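Local atomic coordinates of bile salt hydrolase/transferase (Clostridium perfringens, PDB entry 2RLC), a protein that hydrolyses the amide bond of glycine- and taurine-conjugated bile salts, releasing free bile acids, and can also act as a bile acid transferase. Residues D10-F15 with C280-K285; A52-G57 with N299-N304. All blocks are in the same frame, centred on the assembly; numbering follows the deposited sequence.

Interaction 1. Residues D10-F15 with C280-K285; sequences DGLHLF and CMCLEK
Residues 13-15 and 280-282 pair as antiparallel neighbours in the middle of a six-stranded sheet, and a histidine-glutamate contact closes the end of the pairing. Phe15 and Met281 form the hydrogen-bonded pair. Phe15 N gives to Met281 O at 3.0 Å. Met281 N gives back to Phe15 O at 2.7 Å. Leu14 and Cys282 form the adjoining non-hydrogen-bonded pair. Leu283 N then reaches His13 O at 2.9 Å, just beyond strand 280-282.

Glu284 grips His13 twice. Its OE1 accepts from His13 N at 2.8 Å. Its OE2 accepts from His13 ND1 at 2.7 Å through the syn lone pair, and the N-H...O angle is 167°. OE2 comes to the edge of the ring, close to the ring plane. The ring and carboxylate planes are nearly coplanar, 23° apart. A bend of the Glu284 chain at chi2 (85°) curls the carboxylate back to the strand. The two bonds hold the carboxylate between the backbone N and the ring, and the ND1 bond restrains the turn of the ring. Leu12 lies alongside: its CD1 touches Cys282 SG and Lys285 CE, and its CD2 touches CB and CG of Glu284.

On one face, Cys280 SG lies against Leu14 CB at 3.7 Å, and Phe251 of helix 248-256 touches both residues. On the other face, the selenomethionine Met281 runs beside Phe15, and its CE is 3.7 Å from Phe15 CD2. Leu283 CD1 packs on Phe15 CB, and Met144 of strand 141-146 also meets Phe15. This layering, with one sheet face on helices and the other on a second sheet, is characteristic of the Ntn-hydrolase fold.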
loop_
_atom_site.group_PDB
_atom_site.type_symbol
_atom_site.label_atom_id
_atom_site.label_comp_id
_atom_site.label_asym_id
_atom_site.label_seq_id
_atom_site.Cartn_x
_atom_site.Cartn_y
_atom_site.Cartn_z
ATOM N N ASP A 10 -9.320 -32.266 -13.350
ATOM C CA ASP A 10 -9.763 -33.657 -13.410
ATOM C C ASP A 10 -10.424 -34.109 -12.102
ATOM O O ASP A 10 -10.654 -35.303 -11.886
ATOM C CB ASP A 10 -8.583 -34.568 -13.773
ATOM C CG ASP A 10 -7.976 -34.233 -15.130
ATOM O OD1 ASP A 10 -8.736 -34.055 -16.107
ATOM O OD2 ASP A 10 -6.733 -34.146 -15.223
ATOM N N GLY A 11 -10.727 -33.146 -11.236
ATOM C CA GLY A 11 -11.442 -33.416 -9.989
ATOM C C GLY A 11 -10.590 -34.014 -8.886
ATOM O O GLY A 11 -11.123 -34.514 -7.891
ATOM N N LEU A 12 -9.271 -33.974 -9.063
ATOM C CA LEU A 12 -8.339 -34.453 -8.046
ATOM C C LEU A 12 -7.958 -33.315 -7.107
ATOM O O LEU A 12 -8.129 -32.142 -7.439
ATOM C CB LEU A 12 -7.089 -35.065 -8.689
ATOM C CG LEU A 12 -7.263 -36.237 -9.663
ATOM C CD1 LEU A 12 -5.905 -36.758 -10.096
ATOM C CD2 LEU A 12 -8.100 -37.360 -9.058
ATOM N N HIS A 13 -7.435 -33.665 -5.937
ATOM C CA HIS A 13 -7.200 -32.673 -4.896
ATOM C C HIS A 13 -5.743 -32.560 -4.493
ATOM O O HIS A 13 -5.125 -33.535 -4.055
ATOM C CB HIS A 13 -8.104 -32.954 -3.697
ATOM C CG HIS A 13 -9.558 -32.823 -4.021
ATOM N ND1 HIS A 13 -10.283 -33.837 -4.608
ATOM C CD2 HIS A 13 -10.408 -31.778 -3.889
ATOM C CE1 HIS A 13 -11.525 -33.429 -4.804
ATOM N NE2 HIS A 13 -11.628 -32.185 -4.371
ATOM N N LEU A 14 -5.209 -31.355 -4.678
ATOM C CA LEU A 14 -3.839 -31.027 -4.318
ATOM C C LEU A 14 -3.820 -30.318 -2.978
ATOM O O LEU A 14 -4.667 -29.468 -2.702
ATOM C CB LEU A 14 -3.193 -30.130 -5.379
ATOM C CG LEU A 14 -3.158 -30.589 -6.842
ATOM C CD1 LEU A 14 -2.528 -29.502 -7.702
ATOM C CD2 LEU A 14 -2.421 -31.910 -7.020
ATOM N N PHE A 15 -2.851 -30.680 -2.148
ATOM C CA PHE A 15 -2.664 -30.039 -0.857
ATOM C C PHE A 15 -1.181 -29.979 -0.550
ATOM O O PHE A 15 -0.463 -30.961 -0.727
ATOM C CB PHE A 15 -3.419 -30.787 0.249
ATOM C CG PHE A 15 -3.146 -30.266 1.630
ATOM C CD1 PHE A 15 -3.588 -29.001 2.016
ATOM C CD2 PHE A 15 -2.448 -31.040 2.552
ATOM C CE1 PHE A 15 -3.333 -28.517 3.302
ATOM C CE2 PHE A 15 -2.190 -30.568 3.836
ATOM C CZ PHE A 15 -2.630 -29.305 4.213
ATOM N N CYS A 280 3.634 -30.490 -2.786
ATOM C CA CYS A 280 2.284 -30.617 -3.306
ATOM C C CYS A 280 1.877 -32.084 -3.315
ATOM O O CYS A 280 2.502 -32.910 -3.981
ATOM C CB CYS A 280 2.189 -30.030 -4.713
ATOM S SG CYS A 280 0.532 -30.140 -5.405
HETATM N N MSE A 281 0.826 -32.401 -2.569
HETATM C CA MSE A 281 0.354 -33.771 -2.455
HETATM C C MSE A 281 -0.880 -33.999 -3.312
HETATM O O MSE A 281 -1.888 -33.305 -3.163
HETATM C CB MSE A 281 0.054 -34.105 -0.995
HETATM C CG MSE A 281 1.269 -34.004 -0.091
HETATM SE SE MSE A 281 0.789 -34.044 1.783
HETATM C CE MSE A 281 1.072 -32.158 2.200
ATOM N N CYS A 282 -0.785 -34.958 -4.225
ATOM C CA CYS A 282 -1.943 -35.402 -4.986
ATOM C C CYS A 282 -2.655 -36.453 -4.145
ATOM O O CYS A 282 -2.297 -37.636 -4.166
ATOM C CB CYS A 282 -1.528 -35.963 -6.345
ATOM S SG CYS A 282 -2.931 -36.438 -7.366
ATOM N N LEU A 283 -3.656 -35.999 -3.394
ATOM C CA LEU A 283 -4.252 -36.796 -2.320
ATOM C C LEU A 283 -4.830 -38.139 -2.770
ATOM O O LEU A 283 -4.611 -39.159 -2.108
ATOM C CB LEU A 283 -5.284 -35.973 -1.535
ATOM C CG LEU A 283 -4.746 -34.750 -0.775
ATOM C CD1 LEU A 283 -5.885 -33.898 -0.235
ATOM C CD2 LEU A 283 -3.799 -35.146 0.357
ATOM N N GLU A 284 -5.543 -38.138 -3.895
ATOM C CA GLU A 284 -6.140 -39.361 -4.440
ATOM C C GLU A 284 -5.103 -40.417 -4.829
ATOM O O GLU A 284 -5.323 -41.611 -4.614
ATOM C CB GLU A 284 -7.027 -39.045 -5.653
ATOM C CG GLU A 284 -8.406 -38.473 -5.316
ATOM C CD GLU A 284 -8.412 -36.962 -5.115
ATOM O OE1 GLU A 284 -7.331 -36.332 -5.112
ATOM O OE2 GLU A 284 -9.517 -36.397 -4.955
ATOM N N LYS A 285 -3.979 -39.967 -5.385
ATOM C CA LYS A 285 -2.986 -40.859 -5.992
ATOM C C LYS A 285 -1.836 -41.254 -5.063
ATOM O O LYS A 285 -1.023 -42.115 -5.411
ATOM C CB LYS A 285 -2.426 -40.241 -7.281
ATOM C CG LYS A 285 -3.471 -39.864 -8.334
ATOM C CD LYS A 285 -4.207 -41.081 -8.882
ATOM C CE LYS A 285 -5.059 -40.713 -10.088
ATOM N NZ LYS A 285 -4.217 -40.347 -11.263
#

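Interaction 2. Residues A52-G57 with N299-N304; sequences AVLGMG and NAIDMN
Two beta-sheets of the Ntn-hydrolase sandwich face each other here, and Leu54 of strand 53-60 is pressed against the end of 299-302, the outermost strand of its sheet within this chain. No hydrogen bond joins the two segments; the contact is apolar and buried. Leu54 puts its two methyl groups on different partners. CD1 rests on Ile301 CG2 at 3.9 Å. CD2 sits over the backbone, 3.4 Å from Ile301 O, and also touches Met303 CB at 3.7 Å. CG of Leu54 is anti to the backbone N (chi1 176°), and the two methyls end on Ile301 and Met303.

Met303, a selenomethionine, and Leu54 run alongside one another, pointing opposite ways. The first torsion of Met303 (chi1 69°) tucks CG over its own backbone, and a bend at chi3 turns the methyl to Ala52. There CE meets Ala52 CB at 3.7 Å and lies 3.3 Å from Ala52 O.

Each segment belongs to a different sheet of the sandwich. Strand 53-60 pairs with strand 28-32 in the other sheet, and Ile29 of the latter touches both Leu54 and Ile301. Beyond strand 299-302 the six-stranded sheet runs on into a second subunit, where Asn299 and Ala300 pair in parallel with a strand of that chain. Val327 of the second subunit packs on Ile301.

After Asp302 the chain leaves the strand through an Asx turn. Asp302 OD1 accepts from Asn304 N at 2.9 Å, with the donor above the carboxylate plane. Met303 lies inside this turn; its CB faces 52-57 and its CE ends on Ala52.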
loop_
_atom_site.group_PDB
_atom_site.type_symbol
_atom_site.label_atom_id
_atom_site.label_comp_id
_atom_site.label_asym_id
_atom_site.label_seq_id
_atom_site.Cartn_x
_atom_site.Cartn_y
_atom_site.Cartn_z
ATOM N N ALA A 52 -0.880 -46.238 6.207
ATOM C CA ALA A 52 0.451 -45.908 5.704
ATOM C C ALA A 52 0.566 -44.398 5.499
ATOM O O ALA A 52 -0.399 -43.751 5.089
ATOM C CB ALA A 52 0.732 -46.651 4.411
ATOM N N VAL A 53 1.744 -43.852 5.792
ATOM C CA VAL A 53 1.966 -42.404 5.817
ATOM C C VAL A 53 3.172 -42.019 4.956
ATOM O O VAL A 53 4.170 -42.741 4.921
ATOM C CB VAL A 53 2.164 -41.901 7.276
ATOM C CG1 VAL A 53 2.637 -40.451 7.315
ATOM C CG2 VAL A 53 0.875 -42.055 8.079
ATOM N N LEU A 54 3.068 -40.887 4.261
ATOM C CA LEU A 54 4.171 -40.363 3.451
ATOM C C LEU A 54 4.226 -38.845 3.545
ATOM O O LEU A 54 3.225 -38.169 3.308
ATOM C CB LEU A 54 4.026 -40.792 1.986
ATOM C CG LEU A 54 5.051 -40.256 0.973
ATOM C CD1 LEU A 54 6.433 -40.842 1.228
ATOM C CD2 LEU A 54 4.612 -40.533 -0.458
ATOM N N GLY A 55 5.395 -38.313 3.889
ATOM C CA GLY A 55 5.564 -36.864 3.975
ATOM C C GLY A 55 6.974 -36.407 4.283
ATOM O O GLY A 55 7.901 -37.217 4.365
HETATM N N MSE A 56 7.130 -35.098 4.445
HETATM C CA MSE A 56 8.402 -34.516 4.840
HETATM C C MSE A 56 8.487 -34.439 6.353
HETATM O O MSE A 56 7.587 -33.925 7.014
HETATM C CB MSE A 56 8.573 -33.116 4.247
HETATM C CG MSE A 56 9.971 -32.541 4.426
HETATM SE SE MSE A 56 11.216 -33.282 3.133
HETATM C CE MSE A 56 10.660 -32.244 1.566
ATOM N N GLY A 57 9.582 -34.951 6.896
ATOM C CA GLY A 57 9.816 -34.891 8.326
ATOM C C GLY A 57 11.263 -35.177 8.652
ATOM O O GLY A 57 12.135 -35.106 7.783
ATOM N N ASN A 299 10.076 -33.228 -7.799
ATOM C CA ASN A 299 10.349 -34.632 -7.537
ATOM C C ASN A 299 9.090 -35.311 -7.029
ATOM O O ASN A 299 8.303 -34.699 -6.304
ATOM C CB ASN A 299 11.454 -34.765 -6.497
ATOM C CG ASN A 299 12.679 -33.959 -6.852
ATOM O OD1 ASN A 299 13.449 -34.333 -7.732
ATOM N ND2 ASN A 299 12.865 -32.837 -6.169
ATOM N N ALA A 300 8.906 -36.572 -7.408
ATOM C CA ALA A 300 7.705 -37.316 -7.045
ATOM C C ALA A 300 8.035 -38.606 -6.313
ATOM O O ALA A 300 8.832 -39.417 -6.792
ATOM C CB ALA A 300 6.872 -37.612 -8.281
ATOM N N ILE A 301 7.418 -38.781 -5.149
ATOM C CA ILE A 301 7.476 -40.043 -4.418
ATOM C C ILE A 301 6.054 -40.583 -4.314
ATOM O O ILE A 301 5.168 -39.930 -3.757
ATOM C CB ILE A 301 8.121 -39.897 -3.011
ATOM C CG1 ILE A 301 9.563 -39.385 -3.109
ATOM C CG2 ILE A 301 8.110 -41.233 -2.269
ATOM C CD1 ILE A 301 9.713 -37.888 -2.896
ATOM N N ASP A 302 5.846 -41.768 -4.879
ATOM C CA ASP A 302 4.536 -42.406 -4.928
ATOM C C ASP A 302 4.484 -43.512 -3.882
ATOM O O ASP A 302 5.158 -44.535 -4.018
ATOM C CB ASP A 302 4.289 -42.968 -6.337
ATOM C CG ASP A 302 2.872 -43.499 -6.537
ATOM O OD1 ASP A 302 2.152 -43.748 -5.546
ATOM O OD2 ASP A 302 2.481 -43.678 -7.709
HETATM N N MSE A 303 3.678 -43.307 -2.842
HETATM C CA MSE A 303 3.554 -44.290 -1.762
HETATM C C MSE A 303 2.989 -45.632 -2.230
HETATM O O MSE A 303 3.216 -46.657 -1.588
HETATM C CB MSE A 303 2.733 -43.734 -0.593
HETATM C CG MSE A 303 1.251 -43.528 -0.871
HETATM SE SE MSE A 303 0.382 -42.588 0.601
HETATM C CE MSE A 303 0.842 -43.818 2.025
ATOM N N ASN A 304 2.263 -45.618 -3.344
ATOM C CA ASN A 304 1.659 -46.834 -3.888
ATOM C C ASN A 304 2.653 -47.735 -4.618
ATOM O O ASN A 304 2.318 -48.855 -5.001
ATOM C CB ASN A 304 0.463 -46.495 -4.782
ATOM C CG ASN A 304 -0.685 -45.882 -4.007
ATOM O OD1 ASN A 304 -1.056 -44.731 -4.234
ATOM N ND2 ASN A 304 -1.247 -46.643 -3.074
#

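How the interactions relate
The centres of interactions 1 and 2 lie about 13 Å apart, and both contacts reach the six-stranded sheet. Strand 287-292 stands between 274-282 and 299-302 in that sheet, and its Tyr288 touches both Met281 and Leu54. Interaction 1 pairs strands within the sheet, whereas interaction 2 packs the outermost strand within this chain against the other sheet. The segments alternate along the chain, so the N-terminal and C-terminal parts are interleaved. Neither contact binds cholate directly: the Phe15 and Val53 side chains are about 12 and 13 Å from it. The side chain of Met281 is about 6 Å from that of Arg17, a deoxycholate-binding residue.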